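Local atomic coordinates of endoglucanase (Humicola insolens, PDB entry 1DYS), a protein that hydrolyses internal beta-1,4-glucosidic linkages in cellulose as a family 6 endoglucanase and contributes to the recycling of plant biomass. Residues Asp139-Met144 with Ala197-Thr202; Met144-Ser149 with Ala190-Pro195; Thr202-Ala207 with Gly258-Phe263. All coordinates share one frame; numbering follows the deposited sequence.

Contact 1: residues Asp139-Met144 with Ala197-Thr202; sequences DAIGNM and AQEVAT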
# COMPACT_ATOMS: atom_id res chain seq x y z
N ASP A 139 2.37 16.97 -2.26
CA ASP A 139 1.32 17.23 -3.20
C ASP A 139 0.01 17.70 -2.58
O ASP A 139 -0.94 17.81 -3.35
CB ASP A 139 1.04 16.04 -4.15
CG ASP A 139 2.24 15.81 -5.04
OD1 ASP A 139 2.96 16.82 -5.28
OD2 ASP A 139 2.46 14.68 -5.53
N ALA A 140 -0.11 17.89 -1.26
CA ALA A 140 -1.42 18.26 -0.70
C ALA A 140 -1.85 19.60 -1.28
O ALA A 140 -2.99 19.72 -1.68
CB ALA A 140 -1.39 18.31 0.82
N ILE A 141 -0.97 20.59 -1.23
CA ILE A 141 -1.37 21.91 -1.80
C ILE A 141 -1.69 21.85 -3.26
O ILE A 141 -2.64 22.50 -3.74
CB ILE A 141 -0.28 22.90 -1.43
CG1 ILE A 141 -0.36 23.15 0.08
CG2 ILE A 141 -0.45 24.24 -2.17
CD1 ILE A 141 0.76 24.02 0.58
N GLY A 142 -1.00 21.03 -4.05
CA GLY A 142 -1.31 20.85 -5.47
C GLY A 142 -2.77 20.39 -5.60
O GLY A 142 -3.54 20.96 -6.37
N ASN A 143 -3.14 19.35 -4.87
CA ASN A 143 -4.49 18.80 -4.90
C ASN A 143 -5.52 19.82 -4.43
O ASN A 143 -6.66 19.81 -4.93
CB ASN A 143 -4.47 17.52 -4.08
CG ASN A 143 -3.96 16.28 -4.78
OD1 ASN A 143 -4.70 15.71 -5.56
ND2 ASN A 143 -2.73 15.89 -4.46
N MET A 144 -5.16 20.71 -3.50
CA MET A 144 -6.05 21.76 -3.04
C MET A 144 -6.26 22.86 -4.08
O MET A 144 -7.42 23.29 -4.24
CB MET A 144 -5.50 22.43 -1.79
CG MET A 144 -6.17 22.06 -0.48
SD MET A 144 -5.00 22.41 0.85
CE MET A 144 -4.32 20.78 1.13
N ALA A 197 0.11 30.56 -3.54
CA ALA A 197 0.42 31.39 -2.38
C ALA A 197 -0.77 31.63 -1.47
O ALA A 197 -0.61 31.73 -0.25
CB ALA A 197 0.98 32.75 -2.84
N GLN A 198 -1.97 31.71 -2.05
CA GLN A 198 -3.20 31.92 -1.30
C GLN A 198 -3.47 30.72 -0.40
O GLN A 198 -3.86 30.83 0.75
CB GLN A 198 -4.38 32.17 -2.25
CG GLN A 198 -5.69 32.43 -1.48
CD GLN A 198 -5.48 33.68 -0.63
OE1 GLN A 198 -5.19 34.72 -1.23
NE2 GLN A 198 -5.56 33.60 0.69
N GLU A 199 -3.24 29.53 -0.99
CA GLU A 199 -3.42 28.29 -0.22
C GLU A 199 -2.49 28.25 0.98
O GLU A 199 -2.92 27.87 2.08
CB GLU A 199 -3.21 27.08 -1.12
CG GLU A 199 -4.09 25.89 -0.84
CD GLU A 199 -5.50 26.19 -0.38
OE1 GLU A 199 -6.17 27.12 -0.85
OE2 GLU A 199 -5.95 25.41 0.52
N VAL A 200 -1.21 28.59 0.80
CA VAL A 200 -0.27 28.65 1.91
C VAL A 200 -0.71 29.70 2.92
O VAL A 200 -0.63 29.45 4.12
CB VAL A 200 1.13 28.95 1.33
CG1 VAL A 200 2.13 29.23 2.42
CG2 VAL A 200 1.59 27.78 0.44
N ALA A 201 -1.16 30.88 2.43
CA ALA A 201 -1.58 31.88 3.41
C ALA A 201 -2.75 31.34 4.25
O ALA A 201 -2.74 31.54 5.47
CB ALA A 201 -1.91 33.23 2.81
N THR A 202 -3.75 30.74 3.63
CA THR A 202 -4.90 30.19 4.36
C THR A 202 -4.48 29.13 5.36
O THR A 202 -4.98 29.13 6.48
CB THR A 202 -5.91 29.62 3.36
OG1 THR A 202 -6.38 30.69 2.54
CG2 THR A 202 -7.07 28.92 4.05
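The CA atoms of I141 and E199 come within 6.9 Å where helix 140-146 crosses helix 190-207, the axes of the two short helical segments lying 10.1 Å apart at closest with N-to-C directions 113° apart. At that separation only side chains bridge the gap, and no hydrogen bond crosses it. M144 and E199 meet at about a right angle: SD of M144 lies 3.2 Å from OE2 of E199, while the CG of E199 rests near the M144 CB. The same OE2 takes a salt bridge from R156 and a hydrogen bond from Q160, both on helix 150-169, so the buried carboxylate has polar partners for its charge. With an alanine in place of E199, R156 would probably lose its anionic mate and Q160 an acceptor, and a gap would open beside the M144 thioether. I141 supplies the apolar half. Its CG2, anti to the backbone N, slides past E199, and its extended CG1 branch (chi2 175°) carries CD1 to 3.9 Å from V200 CG2, crossing that side chain nearly perpendicularly. At the start of the helix, just after the probable proton donor D139, the D139 carbonyl O is gripped from opposite faces by N143 N and by N143 ND2, the latter at 2.9 Å. In the surrounding barrel-like fold, I163 of helix 150-169 covers A140 and M144, M254 of helix 243-255 touches A197 and V200, and strand 132-136 of the parallel sheet leads into D139.

Contact 2: residues Met144-Ser149 with Ala190-Pro195; sequences MVTGTS and ADKLEP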
# COMPACT_ATOMS: atom_id res chain seq x y z
N MET A 144 -5.16 20.71 -3.50
CA MET A 144 -6.05 21.76 -3.04
C MET A 144 -6.26 22.86 -4.08
O MET A 144 -7.42 23.29 -4.24
CB MET A 144 -5.50 22.43 -1.79
CG MET A 144 -6.17 22.06 -0.48
SD MET A 144 -5.00 22.41 0.85
CE MET A 144 -4.32 20.78 1.13
N VAL A 145 -5.24 23.30 -4.78
CA VAL A 145 -5.34 24.32 -5.82
C VAL A 145 -6.05 23.90 -7.09
O VAL A 145 -6.78 24.67 -7.73
CB VAL A 145 -3.94 24.82 -6.25
CG1 VAL A 145 -3.96 25.61 -7.56
CG2 VAL A 145 -3.29 25.65 -5.16
N THR A 146 -5.73 22.72 -7.61
CA THR A 146 -6.28 22.30 -8.89
C THR A 146 -7.32 21.20 -8.75
O THR A 146 -7.90 20.74 -9.73
CB THR A 146 -5.11 21.86 -9.79
OG1 THR A 146 -4.46 20.75 -9.14
CG2 THR A 146 -4.10 22.98 -9.97
N GLY A 147 -7.58 20.75 -7.52
CA GLY A 147 -8.49 19.65 -7.28
C GLY A 147 -9.96 20.08 -7.33
O GLY A 147 -10.46 20.49 -6.28
N THR A 148 -10.62 19.92 -8.46
CA THR A 148 -12.04 20.32 -8.53
C THR A 148 -13.06 19.20 -8.50
O THR A 148 -14.26 19.46 -8.61
CB THR A 148 -12.29 21.09 -9.84
OG1 THR A 148 -11.92 20.24 -10.92
CG2 THR A 148 -11.49 22.39 -9.88
N SER A 149 -12.60 17.96 -8.36
CA SER A 149 -13.52 16.83 -8.28
C SER A 149 -14.30 16.94 -6.99
O SER A 149 -13.91 17.60 -6.01
CB SER A 149 -12.70 15.52 -8.30
OG SER A 149 -12.07 15.43 -7.00
N ALA A 190 1.89 30.53 -14.84
CA ALA A 190 1.48 31.88 -14.48
C ALA A 190 0.20 31.95 -13.68
O ALA A 190 0.16 32.56 -12.61
CB ALA A 190 1.29 32.62 -15.82
N ASP A 191 -0.89 31.35 -14.15
CA ASP A 191 -2.17 31.36 -13.47
C ASP A 191 -2.23 30.47 -12.23
O ASP A 191 -3.32 30.42 -11.66
CB ASP A 191 -3.28 30.95 -14.44
CG ASP A 191 -3.38 29.46 -14.73
OD1 ASP A 191 -2.41 28.69 -14.55
OD2 ASP A 191 -4.48 29.03 -15.15
N LYS A 192 -1.15 29.79 -11.85
CA LYS A 192 -1.13 28.96 -10.67
C LYS A 192 -0.28 29.47 -9.52
O LYS A 192 -0.53 29.01 -8.40
CB LYS A 192 -0.55 27.56 -10.96
CG LYS A 192 -1.42 26.73 -11.89
CD LYS A 192 -2.69 26.31 -11.16
CE LYS A 192 -3.90 26.68 -11.99
NZ LYS A 192 -3.78 26.15 -13.37
N LEU A 193 0.64 30.39 -9.73
CA LEU A 193 1.49 30.88 -8.65
C LEU A 193 0.76 31.58 -7.52
O LEU A 193 1.10 31.44 -6.33
CB LEU A 193 2.56 31.83 -9.22
CG LEU A 193 3.47 31.32 -10.33
CD1 LEU A 193 4.05 32.52 -11.09
CD2 LEU A 193 4.58 30.44 -9.79
N GLU A 194 -0.23 32.41 -7.88
CA GLU A 194 -0.97 33.11 -6.81
C GLU A 194 -1.93 32.21 -6.07
O GLU A 194 -1.94 32.16 -4.84
CB GLU A 194 -1.63 34.41 -7.27
CG GLU A 194 -0.57 35.48 -7.55
CD GLU A 194 0.17 35.96 -6.31
OE1 GLU A 194 -0.25 35.66 -5.16
OE2 GLU A 194 1.19 36.66 -6.52
N PRO A 195 -2.68 31.37 -6.75
CA PRO A 195 -3.57 30.41 -6.12
C PRO A 195 -2.74 29.54 -5.18
O PRO A 195 -3.24 29.23 -4.10
CB PRO A 195 -4.22 29.57 -7.24
CG PRO A 195 -4.14 30.56 -8.37
CD PRO A 195 -2.85 31.36 -8.21
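T146 OG1 is held by two groups, the indole NE1 of W186, which donates to it, and the carbonyl O of G142 one turn back, while the methyl of the same residue faces K192. This is a surface packing of the C-terminal end of helix 140-146 against the first turns of helix 190-207, on the helical layer of the distorted beta/alpha barrel of family 6 hydrolases. A chi1 of 62° sets OG1 between the backbone N and the carbonyl carbon and leaves CG2 at 3.8 Å from K192 CD. W186 probably binds substrate, so the hydroxyl may help to hold its indole in place. K192 is bent at chi2, chi3 and chi4, and its aliphatic stem does the touching: CD also meets V145 CG1 at 3.9 Å. Its ammonium group turns back to its own neighbour, where NZ makes a salt bridge of 3.1 Å to D191 OD1, reached from above the carboxylate plane (38° out of it). On the other segment's loop side, S149, the N-cap of helix 150-169, bonds through OG to the backbone N of C152 in the first turn; C152 is disulfide-bonded to C93. P195 kinks helix 190-207, its N having no bond to the preceding turn. V145 meets P195 with both branches: CG1 lies 4.0 Å from P195 CB, and CG2 lies 3.7 Å from P195 O.

Contact 3: residues Thr202-Ala207 with Gly258-Phe263; sequences TILQKA and GLPTQF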
# COMPACT_ATOMS: atom_id res chain seq x y z
N THR A 202 -3.75 30.74 3.63
CA THR A 202 -4.90 30.19 4.36
C THR A 202 -4.48 29.13 5.36
O THR A 202 -4.98 29.13 6.48
CB THR A 202 -5.91 29.62 3.36
OG1 THR A 202 -6.38 30.69 2.54
CG2 THR A 202 -7.07 28.92 4.05
N ILE A 203 -3.61 28.19 4.96
CA ILE A 203 -3.12 27.18 5.87
C ILE A 203 -2.35 27.74 7.05
O ILE A 203 -2.49 27.23 8.17
CB ILE A 203 -2.22 26.15 5.13
CG1 ILE A 203 -3.17 25.28 4.31
CG2 ILE A 203 -1.34 25.33 6.05
CD1 ILE A 203 -2.49 24.55 3.17
N LEU A 204 -1.51 28.74 6.83
CA LEU A 204 -0.75 29.34 7.91
C LEU A 204 -1.65 30.07 8.90
O LEU A 204 -1.44 30.01 10.12
CB LEU A 204 0.32 30.28 7.34
CG LEU A 204 1.52 29.52 6.73
CD1 LEU A 204 2.51 30.49 6.12
CD2 LEU A 204 2.21 28.71 7.81
N GLN A 205 -2.71 30.72 8.40
CA GLN A 205 -3.66 31.35 9.33
C GLN A 205 -4.25 30.31 10.28
O GLN A 205 -4.33 30.56 11.48
CB GLN A 205 -4.80 32.04 8.60
CG GLN A 205 -4.40 33.15 7.65
CD GLN A 205 -5.61 33.69 6.92
OE1 GLN A 205 -5.63 33.86 5.70
NE2 GLN A 205 -6.67 33.97 7.69
N LYS A 206 -4.65 29.15 9.76
CA LYS A 206 -5.19 28.06 10.55
C LYS A 206 -4.20 27.46 11.53
O LYS A 206 -4.62 27.09 12.64
CB LYS A 206 -5.76 26.96 9.64
CG LYS A 206 -6.70 27.57 8.62
CD LYS A 206 -7.66 26.57 8.02
CE LYS A 206 -8.38 27.17 6.82
NZ LYS A 206 -9.13 28.41 7.20
N ALA A 207 -2.91 27.46 11.24
CA ALA A 207 -1.89 26.98 12.17
C ALA A 207 -1.72 28.01 13.30
O ALA A 207 -1.30 27.65 14.39
CB ALA A 207 -0.53 26.74 11.52
N GLY A 258 4.11 38.83 2.28
CA GLY A 258 4.92 38.77 3.48
C GLY A 258 5.03 37.42 4.17
O GLY A 258 5.04 37.26 5.39
N LEU A 259 5.07 36.36 3.39
CA LEU A 259 5.14 34.97 3.90
C LEU A 259 6.51 34.43 3.58
O LEU A 259 7.26 35.08 2.83
CB LEU A 259 4.10 34.17 3.12
CG LEU A 259 2.62 34.56 3.23
CD1 LEU A 259 1.78 33.84 2.19
CD2 LEU A 259 2.07 34.28 4.63
N PRO A 260 6.89 33.30 4.14
CA PRO A 260 8.16 32.63 3.94
C PRO A 260 8.45 32.35 2.48
O PRO A 260 7.56 32.29 1.64
CB PRO A 260 8.21 31.35 4.78
CG PRO A 260 6.80 31.25 5.28
CD PRO A 260 6.04 32.53 5.07
N THR A 261 9.73 32.26 2.16
CA THR A 261 10.18 32.12 0.78
C THR A 261 11.11 30.96 0.45
O THR A 261 11.34 30.75 -0.75
CB THR A 261 11.05 33.40 0.49
OG1 THR A 261 12.06 33.52 1.50
CG2 THR A 261 10.20 34.65 0.50
N GLN A 262 11.72 30.28 1.39
CA GLN A 262 12.83 29.38 1.18
C GLN A 262 12.51 27.96 0.73
O GLN A 262 11.62 27.37 1.31
CB GLN A 262 13.74 29.32 2.42
CG GLN A 262 14.24 30.71 2.82
CD GLN A 262 15.03 31.39 1.69
OE1 GLN A 262 14.55 32.34 1.11
NE2 GLN A 262 16.21 30.88 1.36
N PHE A 263 13.25 27.46 -0.26
CA PHE A 263 12.94 26.12 -0.78
C PHE A 263 14.00 25.08 -0.48
O PHE A 263 15.18 25.36 -0.36
CB PHE A 263 12.89 26.16 -2.33
CG PHE A 263 11.55 26.54 -2.87
CD1 PHE A 263 11.07 27.83 -2.69
CD2 PHE A 263 10.68 25.63 -3.46
CE1 PHE A 263 9.83 28.21 -3.12
CE2 PHE A 263 9.45 26.00 -3.93
CZ PHE A 263 8.97 27.31 -3.76
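P260 brings the puckered ring of this contact, presenting CD to L204, whose CD1 stands 4.2 Å away; I213, from a neighbouring loop, touches both side chains. The flat groups lie further along the same segment: the F263 ring, which meets the F216 ring with planes at about 50° and is also touched by A247 and I250 of helix 243-255, and the Q262 amide. The setting is that of a beta/alpha barrel, in which helix 190-207 packs beside the turn linking helix 243-255 to strand 262-266. That turn is opened by G258, whose positive phi (65°) and two bonds back into the last helical turn make a Schellman motif, a conformation that favours glycine. The contact is small, burying 83 Å² over both sides, and wholly apolar, with no hydrogen bond crossing it. L204 is its one contributor from the helix. Its CG stands beside the backbone N, and chi2 of 177° extends CD1 away from CA, so that this one methyl serves both L259 and P260. L204 and L259 run past each other in opposite directions, with L204 CD1 4.1 Å from L259 CD2. The CA atoms of the two leucines remain 9.1 Å apart, evidence that side chains alone span the gap. Beyond P260 the strand begins, its Q262 backbone bonded to F216 and its NE2 to P301 O and D304 OD1. The remaining end of that amide is fixed locally: T261 OG1 donates to Q262 OE1 at 2.8 Å, in the carbonyl plane and on a lone pair.

How the contacts relate
All three contacts use helix 190-207, taken in order from its start (contact 2) through its middle (contact 1) to its end (contact 3). Contacts 1 and 2 both pair it with helix 140-146, share M144, and have centres 8 Å apart; the segments of contact 2 fall within the sequence span bounded by those of contact 1. Contact 3 comes later along the chain, its centre 10 Å from contact 1 and 16 Å from contact 2, and shares T202 with contact 1. I203 CD1 lies 4.0 Å from M144 SD, joining the sets. One helix thus ties the region following D139 to the approach of strand 262-266.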